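PDB 5SV6: extracellular solute-binding protein, family 3 from Methylophaga aminisulfidivorans MP, which is of unknown function but has a periplasmic binding protein-like architecture and is probably linked to the methanol dehydrogenase system. Local coordinates for residues Met108-Gly113 with Val117-Pro122; Val49-Asp54 with Phe66-Ala71. All coordinates share one frame; numbering follows the deposited sequence.

Contact 1 (Met108-Gly113 with Val117-Pro122)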
# COMPACT_ATOMS: atom_id res chain seq x y z
N MSE A 108 1.26 6.73 -10.00
CA MSE A 108 1.13 7.60 -8.82
C MSE A 108 1.92 7.18 -7.58
O MSE A 108 2.36 8.04 -6.81
CB MSE A 108 -0.35 7.79 -8.44
CG MSE A 108 -1.15 8.59 -9.47
SE MSE A 108 -0.38 10.36 -9.86
CE MSE A 108 -0.43 11.17 -8.08
N GLY A 109 2.10 5.88 -7.36
CA GLY A 109 2.82 5.43 -6.19
C GLY A 109 3.66 4.18 -6.38
O GLY A 109 3.14 3.09 -6.63
N VAL A 110 4.98 4.34 -6.26
CA VAL A 110 5.90 3.21 -6.19
C VAL A 110 6.90 3.50 -5.08
O VAL A 110 7.00 4.65 -4.61
CB VAL A 110 6.66 2.96 -7.52
CG1 VAL A 110 5.68 2.68 -8.68
CG2 VAL A 110 7.60 4.12 -7.85
N ASP A 111 7.65 2.49 -4.63
CA ASP A 111 8.71 2.74 -3.66
C ASP A 111 9.75 3.68 -4.29
O ASP A 111 10.08 3.54 -5.46
CB ASP A 111 9.43 1.45 -3.25
CG ASP A 111 8.56 0.51 -2.42
OD1 ASP A 111 7.47 0.92 -1.97
OD2 ASP A 111 8.99 -0.64 -2.22
N LYS A 112 10.25 4.63 -3.50
CA LYS A 112 11.35 5.47 -3.96
C LYS A 112 12.51 4.60 -4.44
O LYS A 112 12.84 3.61 -3.80
CB LYS A 112 11.83 6.37 -2.81
CG LYS A 112 13.07 7.19 -3.16
CD LYS A 112 12.83 8.08 -4.38
CE LYS A 112 14.13 8.71 -4.87
NZ LYS A 112 13.93 9.61 -6.04
N GLY A 113 13.11 4.93 -5.57
CA GLY A 113 14.28 4.20 -6.02
C GLY A 113 14.03 2.87 -6.72
O GLY A 113 14.98 2.14 -7.00
N VAL A 117 12.26 2.38 -13.11
CA VAL A 117 11.69 3.66 -13.52
C VAL A 117 12.50 4.80 -12.92
O VAL A 117 13.40 4.56 -12.11
CB VAL A 117 10.22 3.78 -13.02
CG1 VAL A 117 9.30 2.83 -13.78
CG2 VAL A 117 10.13 3.52 -11.52
N ALA A 118 12.22 6.04 -13.32
CA ALA A 118 12.71 7.18 -12.55
C ALA A 118 11.66 7.52 -11.49
O ALA A 118 10.45 7.48 -11.77
CB ALA A 118 12.99 8.38 -13.46
N THR A 119 12.11 7.86 -10.29
CA THR A 119 11.18 8.17 -9.21
C THR A 119 11.35 9.61 -8.74
O THR A 119 12.46 10.14 -8.68
CB THR A 119 11.33 7.21 -8.00
OG1 THR A 119 12.72 7.08 -7.67
CG2 THR A 119 10.76 5.84 -8.33
N SER A 120 10.24 10.24 -8.40
CA SER A 120 10.24 11.61 -7.94
C SER A 120 10.83 11.67 -6.53
O SER A 120 11.05 10.63 -5.90
CB SER A 120 8.80 12.12 -7.89
OG SER A 120 8.12 11.52 -6.80
N ASP A 121 11.06 12.89 -6.04
CA ASP A 121 11.23 13.09 -4.61
C ASP A 121 10.05 12.40 -3.93
O ASP A 121 8.91 12.49 -4.40
CB ASP A 121 11.22 14.58 -4.24
CG ASP A 121 12.33 15.37 -4.91
OD1 ASP A 121 13.40 14.79 -5.18
OD2 ASP A 121 12.13 16.58 -5.19
N PRO A 122 10.31 11.68 -2.82
CA PRO A 122 9.21 11.02 -2.10
C PRO A 122 8.18 12.05 -1.63
O PRO A 122 8.59 13.11 -1.15
CB PRO A 122 9.90 10.40 -0.89
CG PRO A 122 11.36 10.35 -1.23
CD PRO A 122 11.62 11.50 -2.17
O HOH W 1 14.48 12.53 -6.05
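Gly113 N donates a fairly straight bond to Thr119 OG1 (3.0 Å, N-H...O angle 157°), while the ammonium of Lys112 reaches the carbonyls of Thr119 and Ser120. Lys112 NZ gives its clearest bond to Ser120 O (3.1 Å), arriving 64° above that carbonyl's plane; the same oxygen also accepts from Ser254 OG. Two weak bonds accompany it, from Lys112 NZ to Thr119 O at 3.1 Å and from Lys112 NZ to Thr119 OG1 at 3.2 Å, so the hydroxyl oxygen is approached by both an amide and a charged donor. A water accepts from Lys112 NZ (3.0 Å) and donates to Asp121 OD1 (2.7 Å), joining opposite charges that do not touch. The lysine chain starts out extended and bends at chi2 (58°), which folds its end back across Thr119. Residues 108-113 and 117-122 are not paired as strands with each other: Val110 and Ser120 bond instead to Ser254 and Ile255 of strand 247-257, and strands 118-133 and 247-257 resemble the paired crossings between lobes in solute-binding proteins of this fold. Gly113 has a positive phi at which a CB would jam against the carbonyl O of Lys112. With Thr119 OG1 set between its own backbone N and carbonyl carbon, Thr119 CG2 is anti to the carbonyl carbon and meets Val110 CG2 at 3.6 Å. A valine in place of this threonine would probably leave Gly113 N without its acceptor and cost the ammonium one of its weak bonds. Outermost, Pro122 CG rests against Lys112 CG at 4.1 Å.

Contact 2 (Val49-Asp54 with Phe66-Ala71); sequences VCAASD and FENQLA
Val49 holds CG1 anti to its backbone N (chi1 172°), which leaves CG2 beside that nitrogen and aimed at the helix, where it meets Ala71 CB at 4.3 Å. One turn nearer the helix start, Asn68 has CG beside its own N (chi1 -59°), and a chi2 of 142° turns the amide nitrogen toward the strand. Asn68 ND2 thus comes to 4.5 Å from Ala51 CB, a loose approach without a bond. The backbones stand well apart at both points, Val49 CA and Ala71 CA at 7.4 Å, Ala51 CA and Asn68 CA at 8.0 Å; Val49 and Ala71 form the apolar pair, and Phe84 of strand 82-87 lies against both Ala51 and Asn68. Val49 and Ala51 point to the helix from one face of strand 47-52, while Cys50, between them, is tied by a disulfide to Cys104. Helix 66-77 is the connection of a beta-alpha-beta unit: it follows strand 47-52 by way of the short hairpin strands 54-55 and 59-60 and leads to strand 82-87, parallel to the first and bonded to Val49 and Ala51. The amide of Asn68 ties the start of the helix to the chain leading into it. Its OD1 accepts from Gly65 N, just before the helix, and from Asn60 N. Its ND2 bonds to Ser59 OG, which in turn is bonded to Ala52 O, so a serine bridges helix and strand indirectly. The direct contact is therefore weak dispersion between small groups, and the orientation of the buried amide is probably set by Gly65, Asn60 and Ser59, its hydrogen-bonded link to the strand running through that serine.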
# COMPACT_ATOMS: atom_id res chain seq x y z
N VAL A 49 -2.15 9.58 -16.73
CA VAL A 49 -1.86 8.82 -15.52
C VAL A 49 -2.36 7.39 -15.64
O VAL A 49 -3.56 7.16 -15.85
CB VAL A 49 -2.53 9.49 -14.29
CG1 VAL A 49 -2.41 8.61 -13.04
CG2 VAL A 49 -1.94 10.89 -14.06
N CYS A 50 -1.44 6.44 -15.53
CA CYS A 50 -1.77 5.02 -15.49
C CYS A 50 -2.47 4.74 -14.15
O CYS A 50 -1.91 5.03 -13.10
CB CYS A 50 -0.49 4.16 -15.57
SG CYS A 50 0.75 4.62 -16.83
N ALA A 51 -3.68 4.18 -14.18
CA ALA A 51 -4.39 3.88 -12.93
C ALA A 51 -5.25 2.64 -13.01
O ALA A 51 -5.76 2.29 -14.08
CB ALA A 51 -5.23 5.08 -12.46
N ALA A 52 -5.42 1.99 -11.87
CA ALA A 52 -6.19 0.76 -11.79
C ALA A 52 -7.67 1.07 -11.69
O ALA A 52 -8.09 1.93 -10.93
CB ALA A 52 -5.73 -0.08 -10.60
N SER A 53 -8.49 0.36 -12.46
CA SER A 53 -9.91 0.64 -12.44
C SER A 53 -10.64 0.01 -11.23
O SER A 53 -11.80 0.30 -10.99
CB SER A 53 -10.56 0.21 -13.76
OG SER A 53 -10.52 -1.19 -13.90
N ASP A 54 -9.95 -0.82 -10.46
CA ASP A 54 -10.59 -1.49 -9.33
C ASP A 54 -9.56 -1.87 -8.27
O ASP A 54 -9.28 -3.05 -8.07
CB ASP A 54 -11.33 -2.76 -9.78
CG ASP A 54 -12.27 -3.31 -8.71
OD1 ASP A 54 -12.76 -2.51 -7.87
OD2 ASP A 54 -12.52 -4.53 -8.69
N PHE A 66 -7.74 7.42 -3.13
CA PHE A 66 -6.91 8.55 -2.69
C PHE A 66 -5.86 8.97 -3.71
O PHE A 66 -5.53 10.16 -3.82
CB PHE A 66 -6.33 8.36 -1.26
CG PHE A 66 -5.14 7.43 -1.18
CD1 PHE A 66 -3.86 7.87 -1.47
CD2 PHE A 66 -5.30 6.13 -0.73
CE1 PHE A 66 -2.78 7.03 -1.36
CE2 PHE A 66 -4.22 5.28 -0.63
CZ PHE A 66 -2.96 5.73 -0.94
N GLU A 67 -5.33 8.02 -4.48
CA GLU A 67 -4.39 8.38 -5.55
C GLU A 67 -5.07 9.08 -6.72
O GLU A 67 -4.42 9.82 -7.48
CB GLU A 67 -3.60 7.16 -6.05
CG GLU A 67 -2.57 6.60 -5.04
CD GLU A 67 -1.74 5.44 -5.60
OE1 GLU A 67 -2.09 4.89 -6.67
OE2 GLU A 67 -0.73 5.08 -4.98
N ASN A 68 -6.37 8.85 -6.89
CA ASN A 68 -7.10 9.56 -7.94
C ASN A 68 -7.16 11.05 -7.58
O ASN A 68 -7.01 11.92 -8.45
CB ASN A 68 -8.53 9.01 -8.11
CG ASN A 68 -8.55 7.53 -8.46
OD1 ASN A 68 -9.41 6.78 -8.00
ND2 ASN A 68 -7.60 7.10 -9.28
N GLN A 69 -7.39 11.33 -6.30
CA GLN A 69 -7.39 12.69 -5.79
C GLN A 69 -6.01 13.32 -5.96
O GLN A 69 -5.91 14.48 -6.35
CB GLN A 69 -7.73 12.71 -4.29
CG GLN A 69 -9.20 12.71 -3.98
CD GLN A 69 -9.47 13.37 -2.64
OE1 GLN A 69 -9.69 12.70 -1.63
NE2 GLN A 69 -9.41 14.70 -2.61
N LEU A 70 -4.97 12.57 -5.64
CA LEU A 70 -3.61 13.06 -5.77
C LEU A 70 -3.27 13.39 -7.21
O LEU A 70 -2.54 14.34 -7.48
CB LEU A 70 -2.61 12.04 -5.22
CG LEU A 70 -2.70 11.80 -3.71
CD1 LEU A 70 -1.74 10.71 -3.28
CD2 LEU A 70 -2.45 13.12 -2.94
N ALA A 71 -3.80 12.60 -8.14
CA ALA A 71 -3.53 12.80 -9.56
C ALA A 71 -4.12 14.12 -10.02
O ALA A 71 -3.52 14.85 -10.82
CB ALA A 71 -4.11 11.64 -10.37

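Overall arrangement
Contact 2 closes before contact 1 opens along the chain, and their centres lie about 15 Å apart, apparently in the same lobe. They share one mixed sheet, in which strands 47-52 and 106-111 are parallel neighbours. Met108, deposited as selenomethionine at the start of contact 1, joins them directly: its CE packs 3.7 Å from Leu70 CB of helix 66-77, and its CG lies 3.8 Å from Val49 CG1. Contact 2 thus belongs to the beta-alpha-beta unit built on strands 47-52 and 82-87, whereas contact 1 closes the loop from strand 106-111 to strand 118-133, which runs on to pair with strands 211-215 and 230-234, consistent with a route between the lobes of a binding-protein fold.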